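Local coordinates for protein ethylbenzene dehydrogenase beta-subunit (PDB 2IVF) that carries three four-iron clusters and one three-iron cluster as the iron-sulfur subunit of a three-chain complex that also contains a haem, at residues 65-68 with 69-72; 98-102 with 103-107; 187-190 with 191-194. All blocks are in the same frame, centred on the assembly; numbering follows the deposited sequence.

Contact 1: 65-68 with 69-72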
ATOM      1  N   PRO B  65      12.914  17.277   4.664  1.00 26.07           N
ATOM      2  CA  PRO B  65      13.298  16.714   5.931  1.00 25.71           C
ATOM      3  C   PRO B  65      12.456  17.324   7.034  1.00 25.50           C
ATOM      4  O   PRO B  65      11.807  18.363   6.827  1.00 24.96           O
ATOM      5  CB  PRO B  65      14.755  17.135   6.096  1.00 26.77           C
ATOM      6  CG  PRO B  65      15.213  17.432   4.728  1.00 26.22           C
ATOM      7  CD  PRO B  65      14.050  17.897   3.956  1.00 26.42           C
ATOM      8  N   ARG B  66      12.468  16.658   8.173  1.00 24.81           N
ATOM      9  CA  ARG B  66      11.802  17.120   9.372  1.00 25.14           C
ATOM     10  C   ARG B  66      12.040  18.606   9.650  1.00 24.90           C
ATOM     11  O   ARG B  66      13.169  19.056   9.762  1.00 25.14           O
ATOM     12  CB  ARG B  66      12.287  16.317  10.560  1.00 24.78           C
ATOM     13  CG  ARG B  66      11.519  16.610  11.853  1.00 26.17           C
ATOM     14  CD  ARG B  66      11.883  15.653  12.952  1.00 27.63           C
ATOM     15  NE  ARG B  66      13.310  15.544  13.225  1.00 29.93           N
ATOM     16  CZ  ARG B  66      13.832  14.849  14.236  1.00 34.41           C
ATOM     17  NH1 ARG B  66      13.047  14.215  15.127  1.00 34.37           N
ATOM     18  NH2 ARG B  66      15.146  14.830  14.405  1.00 33.28           N
ATOM     19  N   ASP B  67      10.932  19.329   9.785  1.00 25.23           N
ATOM     20  CA  ASP B  67      10.902  20.710  10.146  1.00 24.86           C
ATOM     21  C   ASP B  67      11.710  21.533   9.177  1.00 24.14           C
ATOM     22  O   ASP B  67      12.295  22.493   9.579  1.00 23.38           O
ATOM     23  CB  ASP B  67      11.363  20.912  11.599  1.00 26.02           C
ATOM     24  CG  ASP B  67      10.318  20.441  12.612  1.00 29.45           C
ATOM     25  OD1 ASP B  67       9.138  20.378  12.256  1.00 35.45           O
ATOM     26  OD2 ASP B  67      10.678  20.149  13.763  1.00 35.32           O
ATOM     27  N   TYR B  68      11.726  21.168   7.898  1.00 24.00           N
ATOM     28  CA  TYR B  68      12.502  21.943   6.887  1.00 24.79           C
ATOM     29  C   TYR B  68      12.122  23.432   6.855  1.00 24.77           C
ATOM     30  O   TYR B  68      12.940  24.329   6.522  1.00 24.62           O
ATOM     31  CB  TYR B  68      12.321  21.321   5.500  1.00 25.66           C
ATOM     32  CG  TYR B  68      11.097  21.747   4.703  1.00 25.26           C
ATOM     33  CD1 TYR B  68       9.888  21.078   4.804  1.00 25.62           C
ATOM     34  CD2 TYR B  68      11.159  22.843   3.846  1.00 26.69           C
ATOM     35  CE1 TYR B  68       8.780  21.463   4.067  1.00 25.57           C
ATOM     36  CE2 TYR B  68      10.084  23.242   3.112  1.00 26.68           C
ATOM     37  CZ  TYR B  68       8.884  22.550   3.209  1.00 27.52           C
ATOM     38  OH  TYR B  68       7.844  22.982   2.456  1.00 26.41           O
ATOM     39  N   GLU B  69      10.862  23.696   7.194  1.00 25.03           N
ATOM     40  CA  GLU B  69      10.298  25.067   7.196  1.00 25.96           C
ATOM     41  C   GLU B  69      10.823  25.876   8.336  1.00 26.85           C
ATOM     42  O   GLU B  69      10.579  27.093   8.394  1.00 27.82           O
ATOM     43  CB  GLU B  69       8.740  25.017   7.234  1.00 26.08           C
ATOM     44  CG  GLU B  69       8.148  24.367   6.049  1.00 25.95           C
ATOM     45  CD  GLU B  69       6.665  23.982   6.189  1.00 28.06           C
ATOM     46  OE1 GLU B  69       6.344  23.315   7.167  1.00 28.68           O
ATOM     47  OE2 GLU B  69       5.834  24.327   5.298  1.00 31.33           O
ATOM     48  N   ARG B  70      11.545  25.231   9.253  1.00 25.59           N
ATOM     49  CA  ARG B  70      12.214  25.942  10.340  1.00 27.75           C
ATOM     50  C   ARG B  70      13.724  26.057  10.144  1.00 25.53           C
ATOM     51  O   ARG B  70      14.396  26.562  11.016  1.00 25.87           O
ATOM     52  CB  ARG B  70      11.973  25.214  11.658  1.00 27.16           C
ATOM     53  CG  ARG B  70      10.511  24.999  11.964  1.00 33.08           C
ATOM     54  CD  ARG B  70      10.258  25.004  13.452  1.00 36.75           C
ATOM     55  NE  ARG B  70       8.880  25.452  13.682  1.00 47.20           N
ATOM     56  CZ  ARG B  70       7.945  24.763  14.346  1.00 49.80           C
ATOM     57  NH1 ARG B  70       8.218  23.574  14.901  1.00 51.69           N
ATOM     58  NH2 ARG B  70       6.721  25.283  14.468  1.00 49.55           N
ATOM     59  N   LYS B  71      14.253  25.582   9.034  1.00 24.02           N
ATOM     60  CA  LYS B  71      15.691  25.425   8.902  1.00 25.02           C
ATOM     61  C   LYS B  71      16.383  26.514   8.059  1.00 24.89           C
ATOM     62  O   LYS B  71      17.549  26.366   7.653  1.00 23.91           O
ATOM     63  CB  LYS B  71      16.031  24.017   8.476  1.00 24.77           C
ATOM     64  CG  LYS B  71      15.730  22.985   9.593  1.00 26.28           C
ATOM     65  CD  LYS B  71      16.149  21.574   9.171  1.00 27.30           C
ATOM     66  CE  LYS B  71      16.187  20.617  10.351  1.00 29.43           C
ATOM     67  NZ  LYS B  71      15.053  20.777  11.256  1.00 28.31           N
ATOM     68  N   GLY B  72      15.667  27.598   7.784  1.00 24.52           N
ATOM     69  CA  GLY B  72      16.286  28.759   7.169  1.00 24.22           C
ATOM     70  C   GLY B  72      16.692  28.576   5.715  1.00 23.58           C
ATOM     71  O   GLY B  72      16.189  27.703   5.031  1.00 23.02           O
TER
HETATM   72  O   HOH W   1       5.475  22.200   3.332  1.00 17.18           O
HETATM   73  O   HOH W   2      15.129  25.291   5.407  1.00 18.78           O

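Contact 2: 98-102 with 103-107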
ATOM      1  N   ASN B  98      15.975  -6.467  11.147  1.00 21.92           N
ATOM      2  CA  ASN B  98      16.651  -7.562  11.836  1.00 22.17           C
ATOM      3  C   ASN B  98      16.141  -8.935  11.438  1.00 21.94           C
ATOM      4  O   ASN B  98      15.901  -9.802  12.277  1.00 21.43           O
ATOM      5  CB  ASN B  98      16.526  -7.353  13.350  1.00 21.75           C
ATOM      6  CG  ASN B  98      15.108  -7.353  13.823  1.00 21.61           C
ATOM      7  OD1 ASN B  98      14.200  -6.913  13.106  1.00 23.87           O
ATOM      8  ND2 ASN B  98      14.894  -7.835  15.042  1.00 20.52           N
ATOM      9  N   HIS B  99      16.037  -9.167  10.123  1.00 22.11           N
ATOM     10  CA  HIS B  99      15.517 -10.429   9.614  1.00 21.97           C
ATOM     11  C   HIS B  99      16.194 -11.649  10.209  1.00 22.75           C
ATOM     12  O   HIS B  99      15.513 -12.530  10.748  1.00 21.53           O
ATOM     13  CB  HIS B  99      15.671 -10.526   8.093  1.00 22.83           C
ATOM     14  CG  HIS B  99      15.035  -9.419   7.332  1.00 21.39           C
ATOM     15  ND1 HIS B  99      15.630  -8.184   7.191  1.00 22.41           N
ATOM     16  CD2 HIS B  99      13.888  -9.374   6.622  1.00 22.64           C
ATOM     17  CE1 HIS B  99      14.863  -7.424   6.433  1.00 22.67           C
ATOM     18  NE2 HIS B  99      13.793  -8.119   6.088  1.00 22.86           N
ATOM     19  N   LYS B 100      17.544 -11.701  10.131  1.00 22.67           N
ATOM     20  CA  LYS B 100      18.295 -12.857  10.662  1.00 23.45           C
ATOM     21  C   LYS B 100      17.952 -13.124  12.127  1.00 23.26           C
ATOM     22  O   LYS B 100      17.681 -14.252  12.507  1.00 21.97           O
ATOM     23  CB  LYS B 100      19.832 -12.678  10.538  1.00 24.26           C
ATOM     24  CG  LYS B 100      20.639 -13.978  10.836  1.00 25.58           C
ATOM     25  CD  LYS B 100      22.188 -13.813  10.682  1.00 27.36           C
ATOM     26  CE  LYS B 100      22.957 -14.853  11.438  1.00 30.44           C
ATOM     27  NZ  LYS B 100      24.473 -14.680  11.313  1.00 33.45           N
ATOM     28  N   GLU B 101      17.931 -12.059  12.928  1.00 23.35           N
ATOM     29  CA  GLU B 101      17.676 -12.156  14.358  1.00 23.30           C
ATOM     30  C   GLU B 101      16.321 -12.797  14.658  1.00 22.61           C
ATOM     31  O   GLU B 101      16.190 -13.633  15.551  1.00 20.19           O
ATOM     32  CB  GLU B 101      17.727 -10.754  14.997  1.00 22.92           C
ATOM     33  CG  GLU B 101      17.726 -10.805  16.472  1.00 25.10           C
ATOM     34  CD  GLU B 101      17.852  -9.457  17.121  1.00 25.25           C
ATOM     35  OE1 GLU B 101      17.285  -8.473  16.614  1.00 28.12           O
ATOM     36  OE2 GLU B 101      18.507  -9.414  18.190  1.00 30.98           O
ATOM     37  N   VAL B 102      15.311 -12.375  13.911  1.00 21.47           N
ATOM     38  CA  VAL B 102      13.942 -12.868  14.093  1.00 22.00           C
ATOM     39  C   VAL B 102      13.747 -14.304  13.549  1.00 22.79           C
ATOM     40  O   VAL B 102      13.060 -15.124  14.163  1.00 22.38           O
ATOM     41  CB  VAL B 102      12.937 -11.901  13.484  1.00 22.69           C
ATOM     42  CG1 VAL B 102      11.521 -12.464  13.625  1.00 21.90           C
ATOM     43  CG2 VAL B 102      13.064 -10.528  14.136  1.00 21.04           C
ATOM     44  N   PHE B 103      14.395 -14.650  12.430  1.00 22.84           N
ATOM     45  CA  PHE B 103      14.082 -15.935  11.769  1.00 22.40           C
ATOM     46  C   PHE B 103      14.965 -17.100  12.133  1.00 22.80           C
ATOM     47  O   PHE B 103      14.531 -18.252  12.099  1.00 22.53           O
ATOM     48  CB  PHE B 103      14.151 -15.742  10.242  1.00 23.67           C
ATOM     49  CG  PHE B 103      13.340 -14.596   9.722  1.00 22.51           C
ATOM     50  CD1 PHE B 103      12.176 -14.163  10.362  1.00 21.58           C
ATOM     51  CD2 PHE B 103      13.699 -13.978   8.530  1.00 23.03           C
ATOM     52  CE1 PHE B 103      11.417 -13.134   9.834  1.00 24.70           C
ATOM     53  CE2 PHE B 103      12.939 -12.926   8.015  1.00 24.02           C
ATOM     54  CZ  PHE B 103      11.808 -12.490   8.663  1.00 22.89           C
ATOM     55  N   TYR B 104      16.232 -16.824  12.432  1.00 22.11           N
ATOM     56  CA  TYR B 104      17.254 -17.858  12.370  1.00 22.68           C
ATOM     57  C   TYR B 104      18.111 -18.003  13.613  1.00 22.13           C
ATOM     58  O   TYR B 104      18.954 -18.913  13.659  1.00 22.31           O
ATOM     59  CB  TYR B 104      18.187 -17.560  11.183  1.00 22.64           C
ATOM     60  CG  TYR B 104      17.451 -17.460   9.872  1.00 21.56           C
ATOM     61  CD1 TYR B 104      16.653 -18.508   9.443  1.00 22.85           C
ATOM     62  CD2 TYR B 104      17.585 -16.365   9.052  1.00 21.32           C
ATOM     63  CE1 TYR B 104      15.982 -18.450   8.276  1.00 22.21           C
ATOM     64  CE2 TYR B 104      16.894 -16.290   7.857  1.00 22.50           C
ATOM     65  CZ  TYR B 104      16.097 -17.372   7.479  1.00 22.85           C
ATOM     66  OH  TYR B 104      15.390 -17.356   6.310  1.00 22.60           O
ATOM     67  N   GLU B 105      17.928 -17.136  14.601  1.00 21.91           N
ATOM     68  CA  GLU B 105      18.880 -17.068  15.702  1.00 22.95           C
ATOM     69  C   GLU B 105      18.435 -17.808  16.937  1.00 21.62           C
ATOM     70  O   GLU B 105      19.132 -17.814  17.949  1.00 21.57           O
ATOM     71  CB  GLU B 105      19.313 -15.618  15.974  1.00 23.88           C
ATOM     72  CG  GLU B 105      20.376 -15.167  14.954  1.00 26.73           C
ATOM     73  CD  GLU B 105      20.848 -13.741  15.141  1.00 29.23           C
ATOM     74  OE1 GLU B 105      20.621 -13.169  16.225  1.00 35.25           O
ATOM     75  OE2 GLU B 105      21.448 -13.184  14.186  1.00 36.57           O
ATOM     76  N   GLY B 106      17.337 -18.535  16.842  1.00 20.98           N
ATOM     77  CA  GLY B 106      16.891 -19.358  17.957  1.00 20.93           C
ATOM     78  C   GLY B 106      16.401 -18.530  19.155  1.00 20.86           C
ATOM     79  O   GLY B 106      16.400 -19.021  20.299  1.00 20.03           O
ATOM     80  N   LYS B 107      15.979 -17.294  18.892  1.00 20.87           N
ATOM     81  CA  LYS B 107      15.531 -16.377  19.938  1.00 22.67           C
ATOM     82  C   LYS B 107      14.024 -16.445  20.154  1.00 23.19           C
ATOM     83  O   LYS B 107      13.487 -15.775  21.049  1.00 23.83           O
ATOM     84  CB  LYS B 107      15.980 -14.932  19.627  1.00 22.11           C
ATOM     85  CG  LYS B 107      17.493 -14.751  19.651  1.00 23.22           C
ATOM     86  CD  LYS B 107      17.856 -13.286  19.340  1.00 25.96           C
ATOM     87  CE  LYS B 107      19.293 -12.944  19.725  1.00 29.06           C
ATOM     88  NZ  LYS B 107      19.488 -11.430  19.603  1.00 31.12           N
TER
HETATM   89  O   HOH W   3      15.643 -16.066  16.229  1.00 18.39           O

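Contact 3: 187-190 with 191-194. With F3S (Fe3-s4 cluster), chain R; HEM (protoporphyrin IX containing Fe), chain X; SF4 (iron/sulfur cluster), chain S; GOL (glycerol), chain C.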
ATOM      1  N   HIS B 187      30.934  20.895   1.074  1.00 19.10           N
ATOM      2  CA  HIS B 187      30.884  22.004   2.025  1.00 18.81           C
ATOM      3  C   HIS B 187      29.504  22.168   2.669  1.00 18.37           C
ATOM      4  O   HIS B 187      29.372  22.655   3.789  1.00 19.43           O
ATOM      5  CB  HIS B 187      31.280  23.327   1.357  1.00 17.86           C
ATOM      6  CG  HIS B 187      32.694  23.392   0.875  1.00 17.28           C
ATOM      7  ND1 HIS B 187      33.746  22.750   1.505  1.00 16.67           N
ATOM      8  CD2 HIS B 187      33.247  24.130  -0.124  1.00 18.71           C
ATOM      9  CE1 HIS B 187      34.871  23.058   0.882  1.00 19.35           C
ATOM     10  NE2 HIS B 187      34.599  23.904  -0.099  1.00 15.50           N
ATOM     11  N   ARG B 188      28.453  21.803   1.947  1.00 19.33           N
ATOM     12  CA  ARG B 188      27.058  21.842   2.476  1.00 19.71           C
ATOM     13  C   ARG B 188      26.489  23.235   2.824  1.00 19.49           C
ATOM     14  O   ARG B 188      25.429  23.353   3.447  1.00 21.29           O
ATOM     15  CB  ARG B 188      26.922  20.865   3.637  1.00 19.44           C
ATOM     16  CG  ARG B 188      26.890  19.431   3.166  1.00 18.82           C
ATOM     17  CD  ARG B 188      27.143  18.537   4.391  1.00 19.68           C
ATOM     18  NE  ARG B 188      28.550  18.387   4.665  1.00 21.20           N
ATOM     19  CZ  ARG B 188      29.049  17.780   5.735  1.00 20.25           C
ATOM     20  NH1 ARG B 188      28.263  17.268   6.671  1.00 21.17           N
ATOM     21  NH2 ARG B 188      30.353  17.675   5.847  1.00 21.93           N
ATOM     22  N   HIS B 189      27.106  24.289   2.303  1.00 19.92           N
ATOM     23  CA  HIS B 189      26.488  25.626   2.379  1.00 19.97           C
ATOM     24  C   HIS B 189      25.191  25.629   1.594  1.00 20.42           C
ATOM     25  O   HIS B 189      24.201  26.234   2.028  1.00 19.83           O
ATOM     26  CB  HIS B 189      27.444  26.689   1.824  1.00 20.46           C
ATOM     27  CG  HIS B 189      28.761  26.687   2.493  1.00 20.16           C
ATOM     28  ND1 HIS B 189      28.900  26.956   3.835  1.00 20.03           N
ATOM     29  CD2 HIS B 189      30.007  26.468   2.018  1.00 22.90           C
ATOM     30  CE1 HIS B 189      30.180  26.876   4.158  1.00 21.59           C
ATOM     31  NE2 HIS B 189      30.871  26.590   3.074  1.00 20.42           N
ATOM     32  N   CYS B 190      25.192  24.923   0.459  1.00 20.13           N
ATOM     33  CA  CYS B 190      24.020  24.781  -0.417  1.00 20.67           C
ATOM     34  C   CYS B 190      22.883  24.165   0.312  1.00 21.46           C
ATOM     35  O   CYS B 190      21.743  24.556   0.136  1.00 23.39           O
ATOM     36  CB  CYS B 190      24.351  23.916  -1.633  1.00 19.67           C
ATOM     37  SG  CYS B 190      24.970  22.234  -1.180  1.00 20.80           S
ATOM     38  N   VAL B 191      23.180  23.173   1.138  1.00 22.15           N
ATOM     39  CA  VAL B 191      22.133  22.523   1.916  1.00 22.31           C
ATOM     40  C   VAL B 191      21.452  23.488   2.902  1.00 23.26           C
ATOM     41  O   VAL B 191      20.207  23.518   3.016  1.00 23.83           O
ATOM     42  CB  VAL B 191      22.685  21.305   2.687  1.00 22.60           C
ATOM     43  CG1 VAL B 191      21.566  20.614   3.445  1.00 22.87           C
ATOM     44  CG2 VAL B 191      23.362  20.318   1.721  1.00 22.02           C
ATOM     45  N   GLU B 192      22.254  24.269   3.607  1.00 22.87           N
ATOM     46  CA  GLU B 192      21.736  25.266   4.527  1.00 22.83           C
ATOM     47  C   GLU B 192      20.950  26.377   3.789  1.00 22.90           C
ATOM     48  O   GLU B 192      19.949  26.896   4.279  1.00 23.06           O
ATOM     49  CB  GLU B 192      22.909  25.911   5.305  1.00 22.08           C
ATOM     50  CG  GLU B 192      23.745  24.950   6.164  1.00 22.25           C
ATOM     51  CD  GLU B 192      25.076  25.551   6.615  1.00 24.17           C
ATOM     52  OE1 GLU B 192      25.434  26.652   6.178  1.00 28.80           O
ATOM     53  OE2 GLU B 192      25.763  24.900   7.395  1.00 26.64           O
ATOM     54  N   ALA B 193      21.445  26.744   2.609  1.00 21.83           N
ATOM     55  CA  ALA B 193      20.856  27.787   1.793  1.00 21.96           C
ATOM     56  C   ALA B 193      19.534  27.419   1.118  1.00 21.14           C
ATOM     57  O   ALA B 193      18.725  28.292   0.879  1.00 21.45           O
ATOM     58  CB  ALA B 193      21.865  28.233   0.732  1.00 21.45           C
ATOM     59  N   CYS B 194      19.355  26.171   0.747  1.00 21.37           N
ATOM     60  CA  CYS B 194      18.141  25.764   0.081  1.00 22.07           C
ATOM     61  C   CYS B 194      17.028  25.743   1.122  1.00 23.04           C
ATOM     62  O   CYS B 194      17.061  24.922   2.018  1.00 22.12           O
ATOM     63  CB  CYS B 194      18.257  24.387  -0.559  1.00 21.11           C
ATOM     64  SG  CYS B 194      16.613  23.724  -0.980  1.00 23.53           S
TER
HETATM   65 FE1  F3S R1356      29.111  20.728  -2.723  1.00 21.44          FE
HETATM   66 FE3  F3S R1356      29.117  23.380  -2.871  1.00 21.39          FE
HETATM   67 FE4  F3S R1356      27.172  22.234  -1.640  1.00 21.29          FE
HETATM   68  S1  F3S R1356      30.866  22.028  -2.480  1.00 22.48           S
HETATM   69  S2  F3S R1356      27.998  20.305  -0.844  1.00 20.68           S
HETATM   70  S3  F3S R1356      27.708  21.997  -3.773  1.00 22.85           S
HETATM   71  S4  F3S R1356      28.175  24.099  -0.986  1.00 22.04           S
HETATM   72  CHA HEM X1217      39.045  26.934   0.918  1.00 23.93           C
HETATM   73  CHB HEM X1217      43.412  27.173   2.983  1.00 25.67           C
HETATM   74  CHC HEM X1217      42.817  31.850   4.103  1.00 24.88           C
HETATM   75  CHD HEM X1217      38.381  31.546   2.180  1.00 23.17           C
HETATM   76  C1A HEM X1217      40.292  26.621   1.377  1.00 25.57           C
HETATM   77  C2A HEM X1217      40.929  25.347   1.217  1.00 26.18           C
HETATM   78  C3A HEM X1217      42.145  25.415   1.782  1.00 26.11           C
HETATM   79  C4A HEM X1217      42.294  26.734   2.322  1.00 24.28           C
HETATM   80  CMA HEM X1217      43.202  24.298   1.871  1.00 24.83           C
HETATM   81  CAA HEM X1217      40.277  24.152   0.493  1.00 27.29           C
HETATM   82  CBA HEM X1217      39.278  23.468   1.404  1.00 27.84           C
HETATM   83  CGA HEM X1217      38.701  22.310   0.646  1.00 27.24           C
HETATM   84  O1A HEM X1217      39.080  22.075  -0.534  1.00 27.18           O
HETATM   85  O2A HEM X1217      37.855  21.612   1.233  1.00 28.08           O
HETATM   86  C1B HEM X1217      43.619  28.424   3.505  1.00 26.10           C
HETATM   87  C2B HEM X1217      44.772  28.831   4.274  1.00 25.25           C
HETATM   88  C3B HEM X1217      44.614  30.124   4.582  1.00 25.13           C
HETATM   89  C4B HEM X1217      43.364  30.579   4.016  1.00 25.42           C
HETATM   90  CMB HEM X1217      45.930  27.889   4.664  1.00 24.86           C
HETATM   91  CAB HEM X1217      45.561  30.998   5.412  1.00 25.83           C
HETATM   92  CBB HEM X1217      45.752  32.285   5.142  1.00 24.53           C
HETATM   93  C1C HEM X1217      41.535  32.160   3.727  1.00 24.73           C
HETATM   94  C2C HEM X1217      40.811  33.361   4.090  1.00 22.00           C
HETATM   95  C3C HEM X1217      39.574  33.240   3.550  1.00 25.09           C
HETATM   96  C4C HEM X1217      39.497  31.965   2.874  1.00 24.12           C
HETATM   97  CMC HEM X1217      41.395  34.543   4.901  1.00 24.50           C
HETATM   98  CAC HEM X1217      38.385  34.221   3.581  1.00 24.32           C
HETATM   99  CBC HEM X1217      38.580  35.539   3.546  1.00 26.14           C
HETATM  100  C1D HEM X1217      38.172  30.320   1.644  1.00 22.71           C
HETATM  101  C2D HEM X1217      36.966  29.976   0.931  1.00 21.65           C
HETATM  102  C3D HEM X1217      37.180  28.516   0.531  1.00 23.48           C
HETATM  103  C4D HEM X1217      38.472  28.156   1.062  1.00 23.70           C
HETATM  104  CMD HEM X1217      35.762  30.914   0.638  1.00 22.21           C
HETATM  105  CAD HEM X1217      36.269  27.571  -0.254  1.00 22.28           C
HETATM  106  CBD HEM X1217      36.723  27.557  -1.705  1.00 23.59           C
HETATM  107  CGD HEM X1217      36.550  26.213  -2.333  1.00 25.18           C
HETATM  108  O1D HEM X1217      36.529  26.168  -3.588  1.00 27.57           O
HETATM  109  O2D HEM X1217      36.455  25.208  -1.594  1.00 28.04           O
HETATM  110  NA  HEM X1217      41.148  27.455   2.055  1.00 25.71           N
HETATM  111  NB  HEM X1217      42.796  29.514   3.355  1.00 25.90           N
HETATM  112  NC  HEM X1217      40.709  31.319   2.990  1.00 23.81           N
HETATM  113  ND  HEM X1217      39.035  29.230   1.710  1.00 23.05           N
HETATM  114 FE   HEM X1217      40.941  29.385   2.498  1.00 25.19          FE
HETATM  115 FE1  SF4 S1357      16.659  24.108  -3.300  1.00 22.83          FE
HETATM  116 FE2  SF4 S1357      18.362  24.752  -5.199  1.00 23.91          FE
HETATM  117 FE3  SF4 S1357      15.728  25.493  -5.410  1.00 22.80          FE
HETATM  118 FE4  SF4 S1357      16.404  22.848  -5.675  1.00 24.21          FE
HETATM  119  S1  SF4 S1357      17.018  24.590  -7.067  1.00 23.95           S
HETATM  120  S2  SF4 S1357      14.705  23.736  -4.389  1.00 23.92           S
HETATM  121  S3  SF4 S1357      18.167  22.705  -4.260  1.00 21.53           S
HETATM  122  S4  SF4 S1357      17.252  26.262  -3.860  1.00 22.74           S
HETATM  123  C1  GOL C1216      26.395  31.100   7.213  1.00 34.97           C
HETATM  124  O1  GOL C1216      25.255  31.289   6.417  1.00 34.89           O
HETATM  125  C2  GOL C1216      26.768  29.632   7.276  1.00 35.76           C
HETATM  126  O2  GOL C1216      27.636  29.399   8.371  1.00 36.95           O
HETATM  127  C3  GOL C1216      27.400  29.165   5.965  1.00 35.62           C
HETATM  128  O3  GOL C1216      27.659  27.776   6.012  1.00 33.03           O
HETATM  129  O   HOH W   4      24.695  28.537   3.537  1.00 35.96           O

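Contact 1: 65-68 with 69-72
Glu-69 CG sits over one face of the Tyr-68 ring, 3.6 Å from the ring centroid and 16° off the normal, in a CH-pi contact. With the tyrosine CG between the backbone N and the carbonyl carbon, chi1 85° turns the ring to face the side chain of the next residue. Beyond the overlap, water 1 joins the two polar ends, lying 2.6 Å from Tyr-68 OH and donating to Glu-69 OE2, an oxygen that His-261 also holds. Lys-71 folds back along the turn: its chain runs alongside Asp-67 O and bends at its tip to give a 3.0 Å bond from NZ to Arg-66 O. The guanidinium of Arg-66 itself turns to Asp-90. Asp-67 OD1 is 4.2 Å from Arg-70 NH1, well out of the guanidinium plane, an attraction of charges without a directed N-H. Backbone bonds from Arg-70 N to Asp-67 O (2.9 Å) and from Lys-71 N to Tyr-68 O (3.1 Å) mark a short 3-10 turn following directly on a type II beta turn, Pro-65 to Tyr-68, which begins after a cis peptide bond and has Asp-67 at positive phi.

Contact 2: 98-102 with 103-107
The chain makes a short helix, with Phe-103 N bonded to His-99 O at 2.9 Å and Tyr-104 N to Lys-100 O at 3.0 Å, before unwinding through Gly-106. On one flank His-99 and Phe-103 lie side by side, pointing the same way. Phe-103 CE2 meets His-99 CB at 3.6 Å and also comes to the imidazole edge near its plane, while the two ring planes stand 68° apart. The phenylalanine ring also spreads over His-99 O, which faces it near the rim, and its CD1 touches Val-102 CG1. Helix 99-104 lies against the alpha-subunit of the complex: His-99 NE2 donates to Thr-860 O of that subunit, and Val-102 and Phe-103 pack on its Trp-929 and Met-639. The other flank is charged. Glu-101 CG stands anti to its own backbone N (chi1 -169°), and the extended chain carries the carboxylate to Lys-107, which forms a salt bridge with it, NZ to OE2 2.7 Å, on the anti lone pair of that oxygen. The second oxygen, OE1, takes a nearly straight bond of 2.9 Å from Asn-98 ND2; both oxygens thus have a partner, which should restrict the carboxylate's rotation. A long salt bridge from Glu-105 OE1 to the same lysine NZ completes a small salt-bridge network, and Glu-105 OE2 rests against the aliphatic chain of Lys-100, 3.5 Å from CG, the two side chains crossing at about a right angle. Inside the turn, water 3 lies 2.6 Å from Glu-101 O and accepts from Lys-107 N.

Contact 3: 187-190 with 191-194
This helical turn belongs to a ferredoxin-type cysteine motif in which Cys-190 and Cys-194, four residues apart, serve two different clusters. Cys-190 SG binds FE4 of the three-iron cluster at 2.2 Å, and Cys-194 SG binds FE1 of a four-iron cluster at 2.4 Å. A chi1 of 57° sets the sulfur of Cys-190 between its backbone N and carbonyl carbon, turned to the three-iron cluster, and the helical bond from Cys-194 N to Cys-190 O, 2.9 Å, ties the two ligands together. Ahead of the helix, the backbone N of Arg-188 approaches cluster sulfur S2 to 3.2 Å. His-187 bridges toward the haem: its ring lies near S1 of the three-iron cluster, CD2 being 4.0 Å from that sulfur, and its NE2 donates to haem carboxylate oxygen O2D at 2.7 Å in a nearly straight bond (171°), with the oxygen close to the ring plane. His-189 ND1 donates to O3 of a glycerol, probably from the crystallisation liquor, and this O3 lies at the ring edge. Water 4 donates to His-189 O and more weakly to Glu-192 OE1; OE2 of the same carboxylate forms a salt bridge with another protein of the assembly. Arg-188 lays its CG beside Val-191 CG2 at 3.9 Å, while its NE bonds to Gly-186 O and its NH1 to the backbone of that other protein. Cys-190 and Ala-193 face helix 158-162 through Cys-159 and Ala-162, whereas Val-191 packs on Ile-199 of strand 199-202 and Ser-208 of strand 207-210.

In the fold
Contacts 1 and 3 are neighbours in the cluster-bearing body, their centres about 13 Å apart and their nearest atoms about 4 Å. Lys-197 links them: its NZ bonds to Glu-192 O and Cys-194 O, and more weakly to the carbonyls of Lys-71 and Gly-72. Contact 3 holds cluster ligands itself, whereas in contact 1 the side chain of Tyr-68 is about 9 Å from a four-iron cluster. Contact 2 stands far away, about 38 Å from contact 1 and 41 Å from contact 3 between centres, on an excursion that meets the alpha-subunit, while contact 3 binds a haem carboxylate and two clusters and also touches another protein chain.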